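Local coordinates for protein acetolactate synthase isozyme 1 large subunit (Escherichia coli, PDB 6LPI) that binds thiamine diphosphate, a magnesium ion and flavin-adenine dinucleotide as the large subunit of a thiamine-diphosphate-dependent enzyme, at residues Gln481-Glu486 against Tyr547-Pro552; Ile272-Asp277 against Gln296-Ala301; Asp383-Thr388 against Gln400-Asn405. All coordinates share one frame; numbering follows the deposited sequence.

Contact 1 of 3, residues Gln481-Glu486 against Tyr547-Pro552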
ATOM      1  N   GLN B 481       9.264 -22.933   8.439  1.00 52.79           N
ATOM      2  CA  GLN B 481       9.091 -24.181   9.165  1.00 58.16           C
ATOM      3  C   GLN B 481      10.434 -24.887   9.326  1.00 63.24           C
ATOM      4  O   GLN B 481      10.781 -25.350  10.421  1.00 69.78           O
ATOM      5  CB  GLN B 481       8.110 -25.090   8.431  1.00 47.12           C
ATOM      6  CG  GLN B 481       6.972 -24.393   7.742  1.00 45.01           C
ATOM      7  CD  GLN B 481       5.909 -25.362   7.331  1.00 54.72           C
ATOM      8  OE1 GLN B 481       4.797 -25.392   7.886  1.00 49.52           O
ATOM      9  NE2 GLN B 481       6.269 -26.225   6.392  1.00 47.01           N
ATOM     10  N   SER B 482      11.226 -24.959   8.251  1.00 57.93           N
ATOM     11  CA  SER B 482      12.490 -25.682   8.365  1.00 55.55           C
ATOM     12  C   SER B 482      13.437 -24.997   9.360  1.00 56.94           C
ATOM     13  O   SER B 482      14.122 -25.665  10.141  1.00 59.11           O
ATOM     14  CB  SER B 482      13.104 -25.876   6.970  1.00 57.65           C
ATOM     15  OG  SER B 482      13.906 -24.800   6.554  1.00 66.08           O
ATOM     16  N   LEU B 483      13.415 -23.667   9.431  1.00 56.70           N
ATOM     17  CA  LEU B 483      14.345 -23.002  10.339  1.00 62.46           C
ATOM     18  C   LEU B 483      13.812 -22.867  11.764  1.00 66.86           C
ATOM     19  O   LEU B 483      14.607 -22.874  12.714  1.00 70.64           O
ATOM     20  CB  LEU B 483      14.701 -21.613   9.801  1.00 66.24           C
ATOM     21  CG  LEU B 483      15.796 -21.342   8.757  1.00 62.31           C
ATOM     22  CD1 LEU B 483      15.799 -22.295   7.600  1.00 62.29           C
ATOM     23  CD2 LEU B 483      15.577 -19.919   8.272  1.00 54.13           C
ATOM     24  N   PHE B 484      12.491 -22.772  11.954  1.00 61.28           N
ATOM     25  CA  PHE B 484      11.962 -22.357  13.251  1.00 54.90           C
ATOM     26  C   PHE B 484      10.970 -23.295  13.927  1.00 49.13           C
ATOM     27  O   PHE B 484      10.685 -23.088  15.106  1.00 55.51           O
ATOM     28  CB  PHE B 484      11.327 -20.970  13.137  1.00 51.16           C
ATOM     29  CG  PHE B 484      12.278 -19.939  12.637  1.00 53.59           C
ATOM     30  CD1 PHE B 484      13.464 -19.706  13.313  1.00 47.82           C
ATOM     31  CD2 PHE B 484      11.995 -19.209  11.494  1.00 60.28           C
ATOM     32  CE1 PHE B 484      14.357 -18.755  12.863  1.00 55.05           C
ATOM     33  CE2 PHE B 484      12.881 -18.262  11.032  1.00 65.14           C
ATOM     34  CZ  PHE B 484      14.069 -18.032  11.720  1.00 66.06           C
ATOM     35  N   TYR B 485      10.391 -24.267  13.232  1.00 57.34           N
ATOM     36  CA  TYR B 485       9.394 -25.138  13.841  1.00 53.44           C
ATOM     37  C   TYR B 485       9.919 -26.563  13.921  1.00 59.39           C
ATOM     38  O   TYR B 485      10.639 -27.016  13.026  1.00 70.31           O
ATOM     39  CB  TYR B 485       8.081 -25.058  13.071  1.00 48.00           C
ATOM     40  CG  TYR B 485       7.336 -23.752  13.301  1.00 45.65           C
ATOM     41  CD1 TYR B 485       7.718 -22.584  12.656  1.00 44.32           C
ATOM     42  CD2 TYR B 485       6.234 -23.698  14.157  1.00 44.99           C
ATOM     43  CE1 TYR B 485       7.028 -21.391  12.859  1.00 55.96           C
ATOM     44  CE2 TYR B 485       5.525 -22.511  14.357  1.00 56.38           C
ATOM     45  CZ  TYR B 485       5.932 -21.358  13.710  1.00 57.76           C
ATOM     46  OH  TYR B 485       5.254 -20.170  13.909  1.00 63.30           O
ATOM     47  N   GLU B 486       9.617 -27.252  15.029  1.00 60.66           N
ATOM     48  CA  GLU B 486      10.399 -28.450  15.339  1.00 65.49           C
ATOM     49  C   GLU B 486      10.106 -29.589  14.367  1.00 57.79           C
ATOM     50  O   GLU B 486      11.000 -30.376  14.058  1.00 60.22           O
ATOM     51  CB  GLU B 486      10.183 -28.887  16.798  1.00 61.78           C
ATOM     52  N   TYR B 547      18.516 -15.170   2.468  1.00 72.22           N
ATOM     53  CA  TYR B 547      19.380 -14.751   3.556  1.00 66.90           C
ATOM     54  C   TYR B 547      19.878 -13.328   3.315  1.00 68.41           C
ATOM     55  O   TYR B 547      20.058 -12.908   2.169  1.00 73.56           O
ATOM     56  CB  TYR B 547      20.575 -15.704   3.726  1.00 59.39           C
ATOM     57  CG  TYR B 547      20.229 -17.037   4.376  1.00 65.98           C
ATOM     58  CD1 TYR B 547      19.378 -17.106   5.479  1.00 63.43           C
ATOM     59  CD2 TYR B 547      20.774 -18.234   3.892  1.00 69.91           C
ATOM     60  CE1 TYR B 547      19.064 -18.330   6.073  1.00 59.13           C
ATOM     61  CE2 TYR B 547      20.476 -19.460   4.490  1.00 67.64           C
ATOM     62  CZ  TYR B 547      19.621 -19.501   5.577  1.00 62.07           C
ATOM     63  OH  TYR B 547      19.327 -20.720   6.153  1.00 63.85           O
ATOM     64  N   PRO B 548      20.093 -12.555   4.379  1.00 62.64           N
ATOM     65  CA  PRO B 548      19.808 -12.997   5.749  1.00 62.91           C
ATOM     66  C   PRO B 548      18.329 -12.891   6.117  1.00 64.75           C
ATOM     67  O   PRO B 548      17.554 -12.225   5.432  1.00 56.81           O
ATOM     68  CB  PRO B 548      20.671 -12.069   6.602  1.00 61.52           C
ATOM     69  CG  PRO B 548      20.863 -10.841   5.778  1.00 63.10           C
ATOM     70  CD  PRO B 548      20.756 -11.242   4.328  1.00 61.11           C
ATOM     71  N   MET B 549      17.946 -13.610   7.172  1.00 74.74           N
ATOM     72  CA  MET B 549      16.604 -13.561   7.733  1.00 71.16           C
ATOM     73  C   MET B 549      16.657 -13.134   9.200  1.00 69.70           C
ATOM     74  O   MET B 549      17.532 -13.571   9.957  1.00 66.70           O
ATOM     75  CB  MET B 549      15.918 -14.921   7.603  1.00 70.77           C
ATOM     76  CG  MET B 549      14.527 -14.941   8.196  1.00 78.25           C
ATOM     77  SD  MET B 549      13.811 -16.587   8.260  1.00 82.86           S
ATOM     78  CE  MET B 549      12.272 -16.362   7.364  1.00 82.46           C
ATOM     79  N   VAL B 550      15.733 -12.267   9.600  1.00 70.24           N
ATOM     80  CA  VAL B 550      15.526 -11.931  11.011  1.00 67.41           C
ATOM     81  C   VAL B 550      14.378 -12.772  11.528  1.00 68.21           C
ATOM     82  O   VAL B 550      13.238 -12.632  11.039  1.00 63.67           O
ATOM     83  CB  VAL B 550      15.246 -10.432  11.220  1.00 59.24           C
ATOM     84  CG1 VAL B 550      15.141 -10.132  12.700  1.00 59.19           C
ATOM     85  CG2 VAL B 550      16.334  -9.573  10.587  1.00 57.27           C
ATOM     86  N   PRO B 551      14.603 -13.665  12.491  1.00 68.06           N
ATOM     87  CA  PRO B 551      13.536 -14.518  13.005  1.00 70.55           C
ATOM     88  C   PRO B 551      12.422 -13.668  13.582  1.00 77.77           C
ATOM     89  O   PRO B 551      12.689 -12.622  14.193  1.00 75.95           O
ATOM     90  CB  PRO B 551      14.231 -15.337  14.101  1.00 63.93           C
ATOM     91  CG  PRO B 551      15.665 -15.298  13.734  1.00 63.82           C
ATOM     92  CD  PRO B 551      15.897 -13.961  13.118  1.00 61.19           C
ATOM     93  N   PRO B 552      11.168 -14.069  13.388  1.00 81.17           N
ATOM     94  CA  PRO B 552      10.052 -13.241  13.861  1.00 71.93           C
ATOM     95  C   PRO B 552      10.175 -12.996  15.361  1.00 73.17           C
ATOM     96  O   PRO B 552      10.496 -13.906  16.133  1.00 64.60           O
ATOM     97  CB  PRO B 552       8.810 -14.071  13.509  1.00 71.28           C
ATOM     98  CG  PRO B 552       9.268 -15.059  12.467  1.00 78.98           C
ATOM     99  CD  PRO B 552      10.718 -15.331  12.769  1.00 81.39           C
TER

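Contact 2 of 3, residues Ile272-Asp277 against Gln296-Ala301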
ATOM      1  N   ILE B 272      24.719  -1.352  10.506  1.00 56.01           N
ATOM      2  CA  ILE B 272      25.078   0.058  10.416  1.00 51.97           C
ATOM      3  C   ILE B 272      24.053   0.922  11.128  1.00 54.32           C
ATOM      4  O   ILE B 272      24.412   1.905  11.783  1.00 53.77           O
ATOM      5  CB  ILE B 272      25.238   0.483   8.948  1.00 56.13           C
ATOM      6  CG1 ILE B 272      26.591   0.000   8.415  1.00 70.66           C
ATOM      7  CG2 ILE B 272      25.061   2.014   8.813  1.00 46.35           C
ATOM      8  CD1 ILE B 272      26.679  -0.091   6.895  1.00 73.66           C
ATOM      9  N   LEU B 273      22.763   0.575  11.016  1.00 55.71           N
ATOM     10  CA  LEU B 273      21.730   1.398  11.643  1.00 50.02           C
ATOM     11  C   LEU B 273      21.893   1.462  13.157  1.00 56.20           C
ATOM     12  O   LEU B 273      21.625   2.504  13.771  1.00 52.82           O
ATOM     13  CB  LEU B 273      20.349   0.875  11.266  1.00 44.19           C
ATOM     14  CG  LEU B 273      19.880   1.360   9.890  1.00 56.97           C
ATOM     15  CD1 LEU B 273      18.985   0.360   9.206  1.00 59.78           C
ATOM     16  CD2 LEU B 273      19.128   2.648  10.035  1.00 62.11           C
ATOM     17  N   GLN B 274      22.380   0.379  13.763  1.00 58.82           N
ATOM     18  CA  GLN B 274      22.603   0.327  15.202  1.00 47.73           C
ATOM     19  C   GLN B 274      23.722   1.253  15.655  1.00 47.33           C
ATOM     20  O   GLN B 274      23.838   1.523  16.855  1.00 50.07           O
ATOM     21  CB  GLN B 274      22.891  -1.124  15.606  1.00 50.62           C
ATOM     22  CG  GLN B 274      21.695  -2.025  15.431  1.00 53.42           C
ATOM     23  CD  GLN B 274      20.705  -1.849  16.563  1.00 56.87           C
ATOM     24  OE1 GLN B 274      19.616  -1.297  16.389  1.00 57.22           O
ATOM     25  NE2 GLN B 274      21.060  -2.376  17.721  1.00 59.37           N
ATOM     26  N   GLU B 275      24.555   1.713  14.729  1.00 53.38           N
ATOM     27  CA  GLU B 275      25.577   2.717  14.984  1.00 52.88           C
ATOM     28  C   GLU B 275      25.051   4.144  14.844  1.00 45.73           C
ATOM     29  O   GLU B 275      25.747   5.085  15.236  1.00 50.16           O
ATOM     30  CB  GLU B 275      26.759   2.536  14.015  1.00 52.99           C
ATOM     31  CG  GLU B 275      27.365   1.148  13.930  1.00 60.59           C
ATOM     32  CD  GLU B 275      28.223   0.787  15.118  1.00 75.66           C
ATOM     33  OE1 GLU B 275      28.601  -0.402  15.233  1.00 81.84           O
ATOM     34  OE2 GLU B 275      28.584   1.693  15.894  1.00 83.63           O
ATOM     35  N   ALA B 276      23.858   4.335  14.293  1.00 37.79           N
ATOM     36  CA  ALA B 276      23.356   5.687  14.083  1.00 52.85           C
ATOM     37  C   ALA B 276      23.067   6.415  15.398  1.00 61.13           C
ATOM     38  O   ALA B 276      22.568   5.820  16.361  1.00 60.44           O
ATOM     39  CB  ALA B 276      22.086   5.646  13.242  1.00 52.78           C
ATOM     40  N   ASP B 277      23.406   7.714  15.442  1.00 60.29           N
ATOM     41  CA  ASP B 277      23.009   8.587  16.544  1.00 51.86           C
ATOM     42  C   ASP B 277      21.818   9.481  16.213  1.00 47.93           C
ATOM     43  O   ASP B 277      21.286  10.127  17.117  1.00 56.96           O
ATOM     44  CB  ASP B 277      24.193   9.451  17.022  1.00 56.88           C
ATOM     45  CG  ASP B 277      24.659  10.495  15.988  1.00 56.16           C
ATOM     46  OD1 ASP B 277      24.195  10.477  14.832  1.00 48.83           O
ATOM     47  OD2 ASP B 277      25.509  11.350  16.358  1.00 56.74           O
ATOM     48  N   GLN B 296      14.838  -2.398  20.559  1.00 48.59           N
ATOM     49  CA  GLN B 296      16.239  -2.670  20.263  1.00 44.05           C
ATOM     50  C   GLN B 296      16.656  -2.084  18.924  1.00 43.59           C
ATOM     51  O   GLN B 296      17.738  -2.399  18.430  1.00 51.43           O
ATOM     52  CB  GLN B 296      16.522  -4.174  20.262  1.00 37.16           C
ATOM     53  CG  GLN B 296      15.939  -4.912  21.431  1.00 52.76           C
ATOM     54  CD  GLN B 296      16.683  -4.630  22.711  1.00 77.86           C
ATOM     55  OE1 GLN B 296      17.539  -3.752  22.756  1.00106.06           O
ATOM     56  NE2 GLN B 296      16.384  -5.394  23.756  1.00 70.24           N
ATOM     57  N   PHE B 297      15.864  -1.192  18.357  1.00 40.88           N
ATOM     58  CA  PHE B 297      16.132  -0.685  17.021  1.00 44.02           C
ATOM     59  C   PHE B 297      16.679   0.723  17.162  1.00 48.52           C
ATOM     60  O   PHE B 297      15.939   1.656  17.485  1.00 50.86           O
ATOM     61  CB  PHE B 297      14.885  -0.675  16.140  1.00 40.56           C
ATOM     62  CG  PHE B 297      15.142  -0.080  14.794  1.00 39.12           C
ATOM     63  CD1 PHE B 297      15.932  -0.759  13.870  1.00 38.29           C
ATOM     64  CD2 PHE B 297      14.636   1.160  14.453  1.00 34.43           C
ATOM     65  CE1 PHE B 297      16.196  -0.208  12.625  1.00 36.31           C
ATOM     66  CE2 PHE B 297      14.922   1.727  13.209  1.00 29.37           C
ATOM     67  CZ  PHE B 297      15.691   1.038  12.298  1.00 30.30           C
ATOM     68  N   CYS B 298      17.957   0.871  16.885  1.00 50.24           N
ATOM     69  CA  CYS B 298      18.640   2.147  17.017  1.00 52.06           C
ATOM     70  C   CYS B 298      18.378   2.778  18.372  1.00 47.89           C
ATOM     71  O   CYS B 298      17.825   3.882  18.431  1.00 44.80           O
ATOM     72  CB  CYS B 298      18.188   3.100  15.909  1.00 54.98           C
ATOM     73  SG  CYS B 298      18.221   2.352  14.243  1.00 52.70           S
ATOM     74  N   PRO B 299      18.867   2.186  19.467  1.00 41.44           N
ATOM     75  CA  PRO B 299      18.557   2.774  20.778  1.00 35.19           C
ATOM     76  C   PRO B 299      19.226   4.119  20.966  1.00 46.47           C
ATOM     77  O   PRO B 299      18.590   5.057  21.461  1.00 58.57           O
ATOM     78  CB  PRO B 299      19.088   1.731  21.777  1.00 35.15           C
ATOM     79  CG  PRO B 299      19.296   0.474  20.969  1.00 42.81           C
ATOM     80  CD  PRO B 299      19.624   0.922  19.588  1.00 37.87           C
ATOM     81  N   ASN B 300      20.476   4.263  20.537  1.00 49.70           N
ATOM     82  CA  ASN B 300      21.219   5.491  20.767  1.00 51.64           C
ATOM     83  C   ASN B 300      20.937   6.563  19.732  1.00 51.11           C
ATOM     84  O   ASN B 300      21.720   7.510  19.600  1.00 58.79           O
ATOM     85  CB  ASN B 300      22.712   5.196  20.819  1.00 51.65           C
ATOM     86  CG  ASN B 300      23.088   4.541  22.092  1.00 63.94           C
ATOM     87  OD1 ASN B 300      22.401   4.725  23.101  1.00 66.00           O
ATOM     88  ND2 ASN B 300      24.160   3.750  22.074  1.00 65.51           N
ATOM     89  N   ALA B 301      19.800   6.503  19.057  1.00 35.89           N
ATOM     90  CA  ALA B 301      19.513   7.423  17.973  1.00 38.55           C
ATOM     91  C   ALA B 301      18.351   8.311  18.368  1.00 42.38           C
ATOM     92  O   ALA B 301      17.310   7.824  18.838  1.00 50.53           O
ATOM     93  CB  ALA B 301      19.170   6.677  16.673  1.00 31.95           C
TER

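Contact 3 of 3, residues Asp383-Thr388 against Gln400-Asn405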
ATOM      1  N   ASP B 383      16.105   1.018 -17.874  1.00 66.21           N
ATOM      2  CA  ASP B 383      15.522   1.622 -16.700  1.00 62.51           C
ATOM      3  C   ASP B 383      14.046   1.914 -16.929  1.00 64.11           C
ATOM      4  O   ASP B 383      13.337   2.243 -15.970  1.00 67.40           O
ATOM      5  CB  ASP B 383      16.293   2.881 -16.315  1.00 66.34           C
ATOM      6  CG  ASP B 383      17.527   2.566 -15.482  1.00 74.41           C
ATOM      7  OD1 ASP B 383      17.545   1.475 -14.871  1.00 71.84           O
ATOM      8  OD2 ASP B 383      18.476   3.391 -15.437  1.00 78.53           O
ATOM      9  N   ASN B 384      13.566   1.796 -18.173  1.00 57.53           N
ATOM     10  CA  ASN B 384      12.176   2.098 -18.502  1.00 60.08           C
ATOM     11  C   ASN B 384      11.227   0.980 -18.127  1.00 53.36           C
ATOM     12  O   ASN B 384      10.016   1.141 -18.296  1.00 61.44           O
ATOM     13  CB  ASN B 384      12.022   2.368 -20.001  1.00 69.09           C
ATOM     14  CG  ASN B 384      12.687   3.634 -20.422  1.00 76.33           C
ATOM     15  OD1 ASN B 384      12.568   4.651 -19.749  1.00 79.84           O
ATOM     16  ND2 ASN B 384      13.386   3.596 -21.542  1.00 85.75           N
ATOM     17  N   ALA B 385      11.738  -0.134 -17.625  1.00 52.96           N
ATOM     18  CA  ALA B 385      10.880  -1.250 -17.271  1.00 53.34           C
ATOM     19  C   ALA B 385      10.113  -0.985 -15.980  1.00 58.85           C
ATOM     20  O   ALA B 385      10.543  -0.217 -15.109  1.00 61.71           O
ATOM     21  CB  ALA B 385      11.714  -2.521 -17.123  1.00 52.06           C
ATOM     22  N   ILE B 386       8.959  -1.633 -15.867  1.00 47.62           N
ATOM     23  CA  ILE B 386       8.188  -1.666 -14.637  1.00 45.41           C
ATOM     24  C   ILE B 386       8.312  -3.083 -14.102  1.00 52.59           C
ATOM     25  O   ILE B 386       8.210  -4.044 -14.873  1.00 58.71           O
ATOM     26  CB  ILE B 386       6.720  -1.255 -14.864  1.00 44.65           C
ATOM     27  CG1 ILE B 386       6.646   0.213 -15.293  1.00 45.47           C
ATOM     28  CG2 ILE B 386       5.926  -1.430 -13.606  1.00 42.62           C
ATOM     29  CD1 ILE B 386       5.431   0.552 -16.098  1.00 62.39           C
ATOM     30  N   ILE B 387       8.591  -3.214 -12.799  1.00 53.54           N
ATOM     31  CA  ILE B 387       8.825  -4.501 -12.142  1.00 43.00           C
ATOM     32  C   ILE B 387       7.765  -4.720 -11.078  1.00 53.91           C
ATOM     33  O   ILE B 387       7.545  -3.874 -10.205  1.00 52.47           O
ATOM     34  CB  ILE B 387      10.234  -4.645 -11.537  1.00 43.70           C
ATOM     35  CG1 ILE B 387      11.314  -4.420 -12.600  1.00 51.95           C
ATOM     36  CG2 ILE B 387      10.440  -6.053 -10.894  1.00 46.25           C
ATOM     37  CD1 ILE B 387      11.780  -3.013 -12.844  1.00 56.19           C
ATOM     38  N   THR B 388       7.133  -5.872 -11.157  1.00 58.23           N
ATOM     39  CA  THR B 388       6.066  -6.339 -10.300  1.00 52.94           C
ATOM     40  C   THR B 388       6.493  -7.666  -9.682  1.00 52.28           C
ATOM     41  O   THR B 388       7.332  -8.375 -10.244  1.00 57.87           O
ATOM     42  CB  THR B 388       4.807  -6.512 -11.197  1.00 57.50           C
ATOM     43  OG1 THR B 388       4.192  -5.245 -11.422  1.00 58.78           O
ATOM     44  CG2 THR B 388       3.848  -7.445 -10.636  1.00 61.36           C
ATOM     45  N   GLN B 400      16.165  -7.893  -3.269  1.00 53.60           N
ATOM     46  CA  GLN B 400      17.572  -7.854  -2.910  1.00 52.85           C
ATOM     47  C   GLN B 400      18.459  -7.550  -4.112  1.00 57.24           C
ATOM     48  O   GLN B 400      19.406  -6.770  -3.996  1.00 58.27           O
ATOM     49  CB  GLN B 400      17.990  -9.180  -2.282  1.00 54.11           C
ATOM     50  CG  GLN B 400      17.412  -9.486  -0.927  1.00 53.77           C
ATOM     51  CD  GLN B 400      17.894 -10.827  -0.393  1.00 64.70           C
ATOM     52  OE1 GLN B 400      18.496 -11.621  -1.125  1.00 68.97           O
ATOM     53  NE2 GLN B 400      17.646 -11.080   0.888  1.00 64.87           N
ATOM     54  N   ALA B 401      18.195  -8.168  -5.279  1.00 66.57           N
ATOM     55  CA  ALA B 401      19.186  -8.133  -6.360  1.00 63.59           C
ATOM     56  C   ALA B 401      18.805  -7.281  -7.561  1.00 62.04           C
ATOM     57  O   ALA B 401      19.713  -6.842  -8.269  1.00 62.87           O
ATOM     58  CB  ALA B 401      19.532  -9.546  -6.855  1.00 53.99           C
ATOM     59  N   TYR B 402      17.511  -7.040  -7.828  1.00 53.98           N
ATOM     60  CA  TYR B 402      17.152  -6.289  -9.033  1.00 55.43           C
ATOM     61  C   TYR B 402      17.595  -4.836  -8.885  1.00 64.70           C
ATOM     62  O   TYR B 402      17.339  -4.215  -7.846  1.00 70.86           O
ATOM     63  CB  TYR B 402      15.645  -6.333  -9.319  1.00 51.58           C
ATOM     64  CG  TYR B 402      15.342  -5.900 -10.734  1.00 54.86           C
ATOM     65  CD1 TYR B 402      15.271  -4.552 -11.064  1.00 55.23           C
ATOM     66  CD2 TYR B 402      15.143  -6.835 -11.746  1.00 56.46           C
ATOM     67  CE1 TYR B 402      15.032  -4.140 -12.369  1.00 53.58           C
ATOM     68  CE2 TYR B 402      14.894  -6.435 -13.058  1.00 57.54           C
ATOM     69  CZ  TYR B 402      14.836  -5.080 -13.361  1.00 54.66           C
ATOM     70  OH  TYR B 402      14.610  -4.657 -14.658  1.00 56.31           O
ATOM     71  N   PRO B 403      18.198  -4.236  -9.918  1.00 68.41           N
ATOM     72  CA  PRO B 403      18.629  -2.826  -9.807  1.00 66.56           C
ATOM     73  C   PRO B 403      17.479  -1.853 -10.025  1.00 67.56           C
ATOM     74  O   PRO B 403      17.364  -1.180 -11.051  1.00 71.59           O
ATOM     75  CB  PRO B 403      19.673  -2.700 -10.916  1.00 58.43           C
ATOM     76  CG  PRO B 403      19.428  -3.834 -11.849  1.00 56.58           C
ATOM     77  CD  PRO B 403      18.500  -4.813 -11.240  1.00 58.09           C
ATOM     78  N   LEU B 404      16.619  -1.743  -9.020  1.00 57.77           N
ATOM     79  CA  LEU B 404      15.510  -0.809  -9.111  1.00 52.15           C
ATOM     80  C   LEU B 404      16.048   0.596  -8.931  1.00 53.74           C
ATOM     81  O   LEU B 404      16.607   0.918  -7.877  1.00 64.63           O
ATOM     82  CB  LEU B 404      14.464  -1.143  -8.053  1.00 52.46           C
ATOM     83  CG  LEU B 404      13.953  -2.583  -8.148  1.00 54.49           C
ATOM     84  CD1 LEU B 404      13.587  -3.104  -6.782  1.00 56.88           C
ATOM     85  CD2 LEU B 404      12.743  -2.606  -9.100  1.00 54.05           C
ATOM     86  N   ASN B 405      15.886   1.435  -9.956  1.00 52.80           N
ATOM     87  CA  ASN B 405      16.492   2.756  -9.954  1.00 56.42           C
ATOM     88  C   ASN B 405      15.547   3.912 -10.224  1.00 57.12           C
ATOM     89  O   ASN B 405      16.018   5.046 -10.318  1.00 64.53           O
ATOM     90  CB  ASN B 405      17.655   2.825 -10.949  1.00 65.44           C
ATOM     91  CG  ASN B 405      18.564   1.626 -10.862  1.00 83.41           C
ATOM     92  OD1 ASN B 405      18.976   1.242  -9.760  1.00 89.60           O
ATOM     93  ND2 ASN B 405      18.950   1.078 -12.010  1.00 55.90           N
TER

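Contact 1 of 3, residues Gln481-Glu486 against Tyr547-Pro552
F484 and P551, with CA atoms 8.0 Å apart, mark the closest backbone approach between the last turn of helix 476-484 and the extended segment 547-552; at this distance no backbone hydrogen bond joins them, and side chains make the contact. The motif at its centre is a Met-aromatic contact that joins helix 476-484 of the C-terminal thiamine-diphosphate-binding domain to the loop following strand 534-539. M549 brings its sulfur to the edge of the F484 ring, SD lying 4.6 Å from the ring centroid and 80° off the normal. A flexible, polarisable thioether suits this place, and M549 reaches it by holding CG anti to the backbone N (chi1 179°) and running extended until it bends at chi3. F484 is also met by two prolines, whose compact rings fit against an aromatic: CD of P552 lies over one face, while CB of P551 comes within 3.6 Å of F484 CZ from an oblique direction. L483 adds a branched aliphatic group beside them. Its CB lies over the F484 ring. CD2 of L483 rests 3.8 Å from M549 SD and also nears the Y547 ring, while its CD1 lies 4.1 Å from Y547 OH.

Contact 2 of 3, residues Ile272-Asp277 against Gln296-Ala301
Within the Rossmann-like central domain, Q274, in the type I turn L273 to A276, reaches to C298 in the loop that leads into strand 302-307, joining the approaches to two neighbouring parallel strands, 278-282 and 302-307. C298 itself opens a second type I turn, which runs to A301. The chief link is the Q274 amide, whose OE1 takes the C298 N-H at 2.8 Å in a nearly straight bond (166°), the donor tilted 29° from the carbonyl plane. A glutamine suits the place because its chain is long enough to cross the gap; a bend at chi2 (-78°) turns the amide to the loop, where NE2 also makes a weak bond to Q296 O. Next to this amide the small C298 packs against both L273 and F297: SG lies 3.9 Å from L273 CB and over the centre of the F297 ring of its own segment. Where the two strands are about to begin, A301 CA lies 3.3 Å from D277 O in a CA-H...O contact, and the D277 backbone bonds to K302. The D277 carboxylate serves the backbone N-H groups of K212 and R213. Across these two segments the link is therefore a neutral amide-to-backbone bond, helped by C-H...O contacts, with no charge pair.

Contact 3 of 3, residues Asp383-Thr388 against Gln400-Asn405
D383 and N405 make the polar end of this contact, at the turn before strand 386-389. The N405 side chain gives an N-H from ND2 to D383 OD1 at 3.2 Å with a fairly straight angle of 160°. It arrives on the syn side of the carboxylate but 28° out of its plane, and the two flat groups stand almost perpendicular. An asparagine suits this place because its amide both donates and accepts: while ND2 serves D383, OD1 takes the backbone N-H of K252. R406, the next residue after N405, gives hydrogen bonds to the carbonyls of D383 and A385.

A385 then points its methyl toward Y402, where a small residue leaves room for the phenol; A385 CB and Y402 OH are 4.4 Å apart. Further along, I387 carries the apolar heart of the contact. Its CG1 lies over one face of the Y402 ring, 4.0 Å from the centroid, a CH-pi contact displaced toward the rim. The terminal CD1 of I387 lies 3.5 Å from Y402 CE1 and 3.9 Å from L404 CD2, so one methyl touches both the aromatic and the leucine. Y402 reaches across because CG stands anti to its backbone N (chi1 -164°). The far face of its ring is met by CD of P403, the centre of an inverse gamma turn that L404 N closes on Y402 O at 2.8 Å. I374 and A378 of helix 370-378 also touch the ring.

Strand 386-389, helix 393-401 and strand 410-411 form a beta-alpha-beta unit. The contact joins its first strand to the chain that leaves its helix toward strand 410-411, the neighbour of 386-389 in the parallel sheet of the C-terminal thiamine-diphosphate-binding domain.

How the contacts relate
Along the chain contact 2 closes first, contact 3 follows, and contact 1 opens last. Contact 2 belongs to the central domain, beside strands 278-282 and 302-307 of its parallel sheet. Contact 3 lies at strand 386-389 of the C-terminal sheet, and contact 1 joins helix 476-484 to the loop after strand 534-539. The centres of contacts 1 and 2, 1 and 3, and 2 and 3 lie about 24, 27 and 29 Å apart. A probable hydrogen bond, Y547 O to Q400 NE2, probably ties contact 1's loop to the end of helix 393-401. Cofactors lie nearby: the M549 side chain is about 8 Å from FAD and 10 Å from thiamine diphosphate, that of F297 about 9 Å from FAD.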